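Crov588 (PDB 6NYR) is of unknown function but folds into a ring-shaped leucine-rich-repeat solenoid encoded by Cafeteriavirus. Local coordinates at residues 156-161 / 179-184. Sequence-based numbering, arbitrary orientation.
Sequences IVENVL and TENVLP
The carboxylate of E158 lies over the side chain of N181. One of its faces meets N181 CB, with E158 OE2 3.4 Å from that carbon. The N181 amide lies further along, its plane tilted 28° from the carboxylate. On the other side of the carboxylate plane lies the amide of N159, from the same turn as E158, without packing against it. The side chains of E158 and N181 run side by side and point the same way. E158 places its carboxylate there with CG anti to the backbone N (chi1 -154°) and the chain extended beyond. E158 CG also lies 3.2 Å from the backbone O of N181. The puckered ring of P184 is met at its CD corner. L161 CB and CD1 reach it, CD1 to P184 CD at 3.9 Å. L161 CD1 also touches the carbonyl O of V182. Both segments are equivalent outer loops of consecutive FNIP repeats in this circular leucine-rich-repeat chain. Each holds a type II beta turn, V157 to V160 and T179 to V182. The copies stack one repeat apart, with E158 beside V182. V182 CG1, anti to its own backbone N at chi1 172°, packs on I156 CG2 at 3.8 Å. It also touches I156 O. I156 in turn rests on F170 and F174 from the intervening loop. Two waters fill in between the backbones. Water 1 donates to I156 O (2.9 Å) and accepts from T179 N. Water 2 joins V157 O to L161 N; its link to V182 O is too short to be certain.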
# COMPACT_ATOMS: atom_id res chain seq x y z
N ILE A 156 -3.04 -35.17 16.63
CA ILE A 156 -4.04 -34.53 17.48
C ILE A 156 -5.22 -35.49 17.59
O ILE A 156 -5.86 -35.80 16.57
CB ILE A 156 -4.48 -33.16 16.95
CG1 ILE A 156 -3.29 -32.20 16.92
CG2 ILE A 156 -5.58 -32.56 17.80
CD1 ILE A 156 -2.67 -32.01 15.58
N VAL A 157 -5.50 -35.95 18.80
CA VAL A 157 -6.58 -36.90 19.02
C VAL A 157 -7.74 -36.25 19.77
O VAL A 157 -7.74 -35.04 20.02
CB VAL A 157 -6.06 -38.14 19.78
CG1 VAL A 157 -4.96 -38.83 18.98
CG2 VAL A 157 -5.54 -37.74 21.17
N GLU A 158 -8.74 -37.06 20.12
CA GLU A 158 -9.97 -36.55 20.70
C GLU A 158 -9.71 -35.89 22.06
O GLU A 158 -8.90 -36.36 22.86
CB GLU A 158 -10.96 -37.71 20.86
CG GLU A 158 -12.43 -37.33 20.86
CD GLU A 158 -13.34 -38.55 20.98
OE1 GLU A 158 -12.82 -39.68 21.05
OE2 GLU A 158 -14.58 -38.37 20.99
N ASN A 159 -10.43 -34.80 22.30
CA ASN A 159 -10.47 -34.09 23.58
C ASN A 159 -9.14 -33.44 23.96
O ASN A 159 -8.93 -33.12 25.14
CB ASN A 159 -10.91 -35.01 24.73
CG ASN A 159 -12.25 -35.68 24.47
OD1 ASN A 159 -13.16 -35.07 23.90
ND2 ASN A 159 -12.38 -36.93 24.90
N VAL A 160 -8.24 -33.23 23.01
CA VAL A 160 -7.06 -32.42 23.30
C VAL A 160 -7.31 -30.95 22.99
O VAL A 160 -6.82 -30.06 23.69
CB VAL A 160 -5.84 -32.95 22.51
CG1 VAL A 160 -5.67 -34.44 22.72
CG2 VAL A 160 -5.97 -32.62 21.04
N LEU A 161 -8.07 -30.66 21.94
CA LEU A 161 -8.42 -29.29 21.60
C LEU A 161 -9.57 -28.82 22.49
O LEU A 161 -10.57 -29.53 22.63
CB LEU A 161 -8.81 -29.19 20.13
CG LEU A 161 -7.71 -29.53 19.13
CD1 LEU A 161 -8.26 -29.53 17.71
CD2 LEU A 161 -6.53 -28.58 19.26
N THR A 179 -9.51 -37.22 12.59
CA THR A 179 -10.62 -38.15 12.62
C THR A 179 -11.83 -37.55 13.34
O THR A 179 -11.85 -36.36 13.70
CB THR A 179 -10.21 -39.47 13.30
OG1 THR A 179 -9.89 -39.23 14.68
CG2 THR A 179 -9.01 -40.10 12.60
N GLU A 180 -12.84 -38.38 13.55
CA GLU A 180 -14.13 -37.96 14.08
C GLU A 180 -13.99 -37.43 15.51
O GLU A 180 -13.27 -37.99 16.34
CB GLU A 180 -15.08 -39.16 14.03
CG GLU A 180 -16.56 -38.87 13.94
CD GLU A 180 -17.34 -40.08 13.42
OE1 GLU A 180 -16.70 -41.00 12.85
OE2 GLU A 180 -18.57 -40.12 13.59
N ASN A 181 -14.69 -36.32 15.77
CA ASN A 181 -14.79 -35.71 17.09
C ASN A 181 -13.46 -35.15 17.60
O ASN A 181 -13.28 -35.00 18.81
CB ASN A 181 -15.35 -36.70 18.12
CG ASN A 181 -16.69 -37.28 17.70
OD1 ASN A 181 -16.76 -38.42 17.23
ND2 ASN A 181 -17.76 -36.51 17.86
N VAL A 182 -12.53 -34.85 16.70
CA VAL A 182 -11.28 -34.21 17.09
C VAL A 182 -11.41 -32.69 17.06
O VAL A 182 -10.94 -32.01 17.98
CB VAL A 182 -10.14 -34.68 16.16
CG1 VAL A 182 -8.87 -33.88 16.43
CG2 VAL A 182 -9.89 -36.17 16.33
N LEU A 183 -12.05 -32.16 16.03
CA LEU A 183 -12.26 -30.72 15.90
C LEU A 183 -13.43 -30.29 16.77
O LEU A 183 -14.51 -30.89 16.69
CB LEU A 183 -12.52 -30.37 14.44
CG LEU A 183 -11.39 -30.70 13.46
CD1 LEU A 183 -11.86 -30.44 12.03
CD2 LEU A 183 -10.14 -29.91 13.77
N PRO A 184 -13.27 -29.25 17.59
CA PRO A 184 -14.36 -28.86 18.49
C PRO A 184 -15.60 -28.38 17.74
O PRO A 184 -15.52 -27.87 16.62
CB PRO A 184 -13.75 -27.75 19.36
CG PRO A 184 -12.47 -27.36 18.69
CD PRO A 184 -12.01 -28.54 17.89
O HOH W 1 -7.32 -37.46 14.76
O HOH W 2 -9.33 -32.44 19.74